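Long-range contact in cyclopropane mycolic acid synthase 3 (Mycobacterium tuberculosis, PDB 1L1E), which probably transfers a methylene group from S-adenosyl-L-methionine to a double bond of an alpha mycolic acid, making the proximal cyclopropane ring: residues L158-P172 with F273-K287. Numbering follows the deposited sequence.
Sequences LPADGKMLLHTIVRP and FRQGYTDVDQFTLEK. With CO3 (carbonate ion), chain C.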
loop_
_atom_site.group_PDB
_atom_site.type_symbol
_atom_site.label_atom_id
_atom_site.label_comp_id
_atom_site.label_asym_id
_atom_site.label_seq_id
_atom_site.Cartn_x
_atom_site.Cartn_y
_atom_site.Cartn_z
ATOM N N LEU A 158 1.945 -19.964 0.636
ATOM C CA LEU A 158 2.723 -19.882 1.862
ATOM C C LEU A 158 2.975 -21.240 2.480
ATOM O O LEU A 158 2.202 -22.174 2.281
ATOM C CB LEU A 158 2.001 -19.006 2.889
ATOM C CG LEU A 158 1.890 -17.520 2.557
ATOM C CD1 LEU A 158 0.987 -16.819 3.574
ATOM C CD2 LEU A 158 3.290 -16.916 2.541
ATOM N N PRO A 159 4.068 -21.362 3.247
ATOM C CA PRO A 159 4.434 -22.613 3.913
ATOM C C PRO A 159 3.719 -22.737 5.256
ATOM O O PRO A 159 3.024 -21.811 5.687
ATOM C CB PRO A 159 5.940 -22.479 4.076
ATOM C CG PRO A 159 6.098 -21.023 4.371
ATOM C CD PRO A 159 5.152 -20.369 3.369
ATOM N N ALA A 160 3.892 -23.884 5.909
ATOM C CA ALA A 160 3.275 -24.139 7.208
ATOM C C ALA A 160 3.475 -22.979 8.179
ATOM O O ALA A 160 2.531 -22.570 8.859
ATOM C CB ALA A 160 3.842 -25.411 7.807
ATOM N N ASP A 161 4.698 -22.458 8.252
ATOM C CA ASP A 161 4.999 -21.345 9.157
ATOM C C ASP A 161 5.018 -20.003 8.439
ATOM O O ASP A 161 5.690 -19.066 8.868
ATOM C CB ASP A 161 6.349 -21.559 9.849
ATOM C CG ASP A 161 7.481 -21.814 8.870
ATOM O OD1 ASP A 161 7.636 -21.037 7.903
ATOM O OD2 ASP A 161 8.230 -22.793 9.075
ATOM N N GLY A 162 4.271 -19.911 7.349
ATOM C CA GLY A 162 4.233 -18.674 6.600
ATOM C C GLY A 162 3.330 -17.614 7.205
ATOM O O GLY A 162 2.440 -17.889 8.018
ATOM N N LYS A 163 3.576 -16.379 6.801
ATOM C CA LYS A 163 2.789 -15.260 7.267
ATOM C C LYS A 163 2.791 -14.216 6.178
ATOM O O LYS A 163 3.714 -14.153 5.365
ATOM C CB LYS A 163 3.366 -14.679 8.565
ATOM C CG LYS A 163 4.878 -14.507 8.573
ATOM C CD LYS A 163 5.575 -15.695 9.241
ATOM C CE LYS A 163 5.253 -15.765 10.734
ATOM N NZ LYS A 163 5.886 -16.936 11.422
ATOM N N MET A 164 1.727 -13.424 6.148
ATOM C CA MET A 164 1.582 -12.355 5.179
ATOM C C MET A 164 1.285 -11.090 5.967
ATOM O O MET A 164 0.604 -11.137 7.004
ATOM C CB MET A 164 0.422 -12.661 4.213
ATOM C CG MET A 164 -0.099 -11.457 3.399
ATOM S SD MET A 164 -1.089 -11.916 1.915
ATOM C CE MET A 164 -2.573 -12.576 2.638
ATOM N N LEU A 165 1.823 -9.969 5.502
ATOM C CA LEU A 165 1.558 -8.692 6.141
ATOM C C LEU A 165 0.689 -7.986 5.122
ATOM O O LEU A 165 1.146 -7.680 4.025
ATOM C CB LEU A 165 2.846 -7.893 6.372
ATOM C CG LEU A 165 2.720 -6.540 7.104
ATOM C CD1 LEU A 165 2.047 -5.512 6.215
ATOM C CD2 LEU A 165 1.932 -6.722 8.410
ATOM N N LEU A 166 -0.566 -7.746 5.485
ATOM C CA LEU A 166 -1.522 -7.090 4.613
ATOM C C LEU A 166 -1.749 -5.690 5.178
ATOM O O LEU A 166 -2.265 -5.547 6.276
ATOM C CB LEU A 166 -2.847 -7.869 4.629
ATOM C CG LEU A 166 -3.766 -7.910 3.407
ATOM C CD1 LEU A 166 -5.218 -8.052 3.883
ATOM C CD2 LEU A 166 -3.610 -6.676 2.566
ATOM N N HIS A 167 -1.367 -4.674 4.414
ATOM C CA HIS A 167 -1.501 -3.281 4.810
ATOM C C HIS A 167 -2.515 -2.656 3.858
ATOM O O HIS A 167 -2.320 -2.656 2.643
ATOM C CB HIS A 167 -0.113 -2.621 4.718
ATOM C CG HIS A 167 -0.128 -1.126 4.711
ATOM N ND1 HIS A 167 0.822 -0.381 5.375
ATOM C CD2 HIS A 167 -0.916 -0.238 4.061
ATOM C CE1 HIS A 167 0.622 0.901 5.130
ATOM N NE2 HIS A 167 -0.426 1.015 4.335
ATOM N N THR A 168 -3.605 -2.133 4.411
ATOM C CA THR A 168 -4.658 -1.559 3.584
ATOM C C THR A 168 -5.538 -0.565 4.327
ATOM O O THR A 168 -5.647 -0.611 5.550
ATOM C CB THR A 168 -5.591 -2.681 3.057
ATOM O OG1 THR A 168 -4.829 -3.587 2.251
ATOM C CG2 THR A 168 -6.725 -2.107 2.235
ATOM N N ILE A 169 -6.147 0.328 3.556
ATOM C CA ILE A 169 -7.073 1.319 4.064
ATOM C C ILE A 169 -8.299 0.513 4.484
ATOM O O ILE A 169 -8.665 -0.457 3.821
ATOM C CB ILE A 169 -7.482 2.326 2.938
ATOM C CG1 ILE A 169 -6.337 3.310 2.682
ATOM C CG2 ILE A 169 -8.774 3.069 3.303
ATOM C CD1 ILE A 169 -6.513 4.131 1.412
ATOM N N VAL A 170 -8.914 0.896 5.595
ATOM C CA VAL A 170 -10.133 0.209 6.072
ATOM C C VAL A 170 -11.131 1.232 6.596
ATOM O O VAL A 170 -10.767 2.366 6.925
ATOM C CB VAL A 170 -9.808 -0.767 7.206
ATOM C CG1 VAL A 170 -8.851 -1.884 6.782
ATOM C CG2 VAL A 170 -9.160 -0.083 8.410
ATOM N N ARG A 171 -12.376 0.810 6.658
ATOM C CA ARG A 171 -13.459 1.664 7.162
ATOM C C ARG A 171 -13.609 1.429 8.662
ATOM O O ARG A 171 -13.683 0.280 9.123
ATOM C CB ARG A 171 -14.757 1.340 6.433
ATOM C CG ARG A 171 -14.715 1.735 4.957
ATOM C CD ARG A 171 -15.493 0.776 4.062
ATOM N NE ARG A 171 -16.912 1.132 3.948
ATOM C CZ ARG A 171 -17.659 0.888 2.865
ATOM N NH1 ARG A 171 -17.138 0.285 1.789
ATOM N NH2 ARG A 171 -18.954 1.215 2.762
ATOM N N PRO A 172 -13.666 2.482 9.489
ATOM C CA PRO A 172 -13.763 2.307 10.926
ATOM C C PRO A 172 -14.971 1.479 11.285
ATOM O O PRO A 172 -15.998 1.528 10.538
ATOM C CB PRO A 172 -13.833 3.717 11.460
ATOM C CG PRO A 172 -13.747 4.668 10.277
ATOM C CD PRO A 172 -13.636 3.866 9.018
ATOM N N PHE A 273 -9.070 10.937 7.381
ATOM C CA PHE A 273 -8.375 10.063 8.315
ATOM C C PHE A 273 -8.126 10.786 9.631
ATOM O O PHE A 273 -8.112 10.174 10.692
ATOM C CB PHE A 273 -7.051 9.578 7.716
ATOM C CG PHE A 273 -7.220 8.604 6.574
ATOM C CD1 PHE A 273 -7.519 9.056 5.291
ATOM C CD2 PHE A 273 -7.096 7.238 6.788
ATOM C CE1 PHE A 273 -7.690 8.160 4.240
ATOM C CE2 PHE A 273 -7.267 6.335 5.749
ATOM C CZ PHE A 273 -7.565 6.796 4.469
ATOM N N ARG A 274 -7.939 12.097 9.554
ATOM C CA ARG A 274 -7.692 12.909 10.739
ATOM C C ARG A 274 -8.961 12.991 11.594
ATOM O O ARG A 274 -8.893 12.988 12.825
ATOM C CB ARG A 274 -7.223 14.303 10.305
ATOM C CG ARG A 274 -6.846 15.249 11.431
ATOM C CD ARG A 274 -5.940 16.356 10.898
ATOM N NE ARG A 274 -4.546 15.918 10.835
ATOM C CZ ARG A 274 -3.712 16.184 9.833
ATOM N NH1 ARG A 274 -4.122 16.893 8.786
ATOM N NH2 ARG A 274 -2.466 15.727 9.878
ATOM N N GLN A 275 -10.117 13.041 10.939
ATOM C CA GLN A 275 -11.389 13.109 11.646
ATOM C C GLN A 275 -11.940 11.721 11.956
ATOM O O GLN A 275 -13.024 11.595 12.520
ATOM C CB GLN A 275 -12.415 13.892 10.827
ATOM C CG GLN A 275 -12.025 15.338 10.586
ATOM C CD GLN A 275 -12.913 16.014 9.569
ATOM O OE1 GLN A 275 -14.098 16.239 9.811
ATOM N NE2 GLN A 275 -12.347 16.337 8.419
ATOM N N GLY A 276 -11.202 10.686 11.564
ATOM C CA GLY A 276 -11.613 9.319 11.843
ATOM C C GLY A 276 -12.626 8.652 10.932
ATOM O O GLY A 276 -13.182 7.621 11.305
ATOM N N TYR A 277 -12.874 9.219 9.754
ATOM C CA TYR A 277 -13.831 8.634 8.809
ATOM C C TYR A 277 -13.286 7.384 8.129
ATOM O O TYR A 277 -14.049 6.547 7.629
ATOM C CB TYR A 277 -14.218 9.653 7.737
ATOM C CG TYR A 277 -15.116 10.743 8.257
ATOM C CD1 TYR A 277 -14.594 11.859 8.903
ATOM C CD2 TYR A 277 -16.498 10.634 8.144
ATOM C CE1 TYR A 277 -15.431 12.846 9.425
ATOM C CE2 TYR A 277 -17.337 11.605 8.665
ATOM C CZ TYR A 277 -16.804 12.709 9.301
ATOM O OH TYR A 277 -17.654 13.672 9.797
ATOM N N THR A 278 -11.964 7.269 8.099
ATOM C CA THR A 278 -11.309 6.119 7.494
ATOM C C THR A 278 -10.060 5.784 8.308
ATOM O O THR A 278 -9.604 6.598 9.106
ATOM C CB THR A 278 -10.936 6.408 6.016
ATOM O OG1 THR A 278 -10.044 7.525 5.946
ATOM C CG2 THR A 278 -12.184 6.736 5.219
ATOM N N ASP A 279 -9.514 4.588 8.118
ATOM C CA ASP A 279 -8.329 4.166 8.861
ATOM C C ASP A 279 -7.408 3.356 7.941
ATOM O O ASP A 279 -7.764 3.050 6.798
ATOM C CB ASP A 279 -8.756 3.294 10.055
ATOM C CG ASP A 279 -7.774 3.352 11.227
ATOM O OD1 ASP A 279 -6.549 3.296 11.013
ATOM O OD2 ASP A 279 -8.240 3.434 12.382
ATOM N N VAL A 280 -6.218 3.034 8.441
ATOM C CA VAL A 280 -5.252 2.223 7.697
ATOM C C VAL A 280 -4.721 1.208 8.702
ATOM O O VAL A 280 -4.172 1.579 9.742
ATOM C CB VAL A 280 -4.080 3.056 7.149
ATOM C CG1 VAL A 280 -2.995 2.129 6.600
ATOM C CG2 VAL A 280 -4.568 3.971 6.042
ATOM N N ASP A 281 -4.890 -0.072 8.384
ATOM C CA ASP A 281 -4.472 -1.149 9.264
ATOM C C ASP A 281 -3.457 -2.094 8.627
ATOM O O ASP A 281 -3.440 -2.287 7.407
ATOM C CB ASP A 281 -5.686 -1.983 9.683
ATOM C CG ASP A 281 -6.456 -1.387 10.868
ATOM O OD1 ASP A 281 -6.165 -0.252 11.287
ATOM O OD2 ASP A 281 -7.372 -2.071 11.372
ATOM N N GLN A 282 -2.617 -2.680 9.469
ATOM C CA GLN A 282 -1.644 -3.655 9.020
ATOM C C GLN A 282 -2.082 -4.936 9.715
ATOM O O GLN A 282 -2.097 -5.011 10.949
ATOM C CB GLN A 282 -0.218 -3.287 9.463
ATOM C CG GLN A 282 0.414 -2.066 8.769
ATOM C CD GLN A 282 1.949 -2.116 8.792
ATOM O OE1 GLN A 282 2.547 -2.717 9.688
ATOM N NE2 GLN A 282 2.587 -1.482 7.809
ATOM N N PHE A 283 -2.465 -5.933 8.920
ATOM C CA PHE A 283 -2.906 -7.211 9.458
ATOM C C PHE A 283 -1.815 -8.247 9.301
ATOM O O PHE A 283 -1.296 -8.452 8.204
ATOM C CB PHE A 283 -4.142 -7.737 8.718
ATOM C CG PHE A 283 -5.332 -6.821 8.767
ATOM C CD1 PHE A 283 -5.476 -5.800 7.842
ATOM C CD2 PHE A 283 -6.335 -7.011 9.719
ATOM C CE1 PHE A 283 -6.605 -4.976 7.853
ATOM C CE2 PHE A 283 -7.465 -6.196 9.739
ATOM C CZ PHE A 283 -7.603 -5.178 8.804
ATOM N N THR A 284 -1.459 -8.898 10.398
ATOM C CA THR A 284 -0.471 -9.942 10.323
ATOM C C THR A 284 -1.291 -11.223 10.306
ATOM O O THR A 284 -2.066 -11.490 11.227
ATOM C CB THR A 284 0.473 -9.933 11.534
ATOM O OG1 THR A 284 1.147 -8.665 11.608
ATOM C CG2 THR A 284 1.513 -11.042 11.386
ATOM N N LEU A 285 -1.136 -11.997 9.242
ATOM C CA LEU A 285 -1.878 -13.242 9.099
ATOM C C LEU A 285 -0.940 -14.446 9.015
ATOM O O LEU A 285 -0.006 -14.462 8.214
ATOM C CB LEU A 285 -2.740 -13.176 7.841
ATOM C CG LEU A 285 -3.478 -11.857 7.612
ATOM C CD1 LEU A 285 -4.159 -11.904 6.268
ATOM C CD2 LEU A 285 -4.476 -11.608 8.721
ATOM N N GLU A 286 -1.193 -15.448 9.848
ATOM C CA GLU A 286 -0.371 -16.652 9.857
ATOM C C GLU A 286 -1.123 -17.832 9.246
ATOM O O GLU A 286 -2.295 -18.051 9.547
ATOM C CB GLU A 286 0.049 -17.000 11.282
ATOM C CG GLU A 286 1.085 -16.051 11.865
ATOM C CD GLU A 286 1.609 -16.529 13.200
ATOM O OE1 GLU A 286 1.941 -17.724 13.300
ATOM O OE2 GLU A 286 1.693 -15.715 14.143
ATOM N N LYS A 287 -0.446 -18.586 8.385
ATOM C CA LYS A 287 -1.066 -19.740 7.739
ATOM C C LYS A 287 -1.368 -20.809 8.781
ATOM O O LYS A 287 -0.774 -20.814 9.859
ATOM C CB LYS A 287 -0.137 -20.307 6.661
ATOM C CG LYS A 287 -0.675 -21.555 5.968
ATOM C CD LYS A 287 0.045 -21.835 4.654
ATOM C CE LYS A 287 -0.580 -23.029 3.943
ATOM N NZ LYS A 287 -0.151 -23.172 2.522
HETATM C C CO3 C . -2.292 2.741 1.924
HETATM O O1 CO3 C . -2.970 1.437 2.204
HETATM O O2 CO3 C . -2.764 3.563 0.944
HETATM O O3 CO3 C . -1.215 3.101 2.658
#
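His167 and Gln282 face each other as a non-hydrogen-bonded pair of an antiparallel ladder, and their side chains close the gap: Gln282 NE2 gives a nearly straight bond (168°) to His167 ND1 at 3.2 Å, lying near both the ring and the amide plane although these are turned 62° apart. With ND1 accepting, His167 NE2 donates to O3 of the carbonate ion at 2.8 Å, so both ring nitrogens are held and the rotation of the imidazole is fixed. Lys59 NZ donates to Gln282 OE1, which holds the other end of the amide. Val280 CG1 sits obliquely by the ring, 3.6 Å from His167 NE2, while its CG2 packs on Ile169 CG1; Ile169 in turn reaches the rim of Phe273, whose side chain lies about 4 Å from that of Cys269, the probable active-site residue. On the other side of the sheet, Val170 CG1 meets the edge of the Phe283 ring, 4.0 Å from CE1, and Leu285 lies alongside Met164, both against Phe151 of helix 147-157. At the far end Lys287, its CG anti to the backbone N (chi1 178°) and its chain extended beyond, brings NZ to Leu158 O at 2.6 Å. Strand 279-286 thus runs antiparallel to strand 163-170, between it and strand 221-227, the reversed strand characteristic of the seven-stranded Rossmann-like sheet of S-adenosylmethionine-dependent methyltransferases.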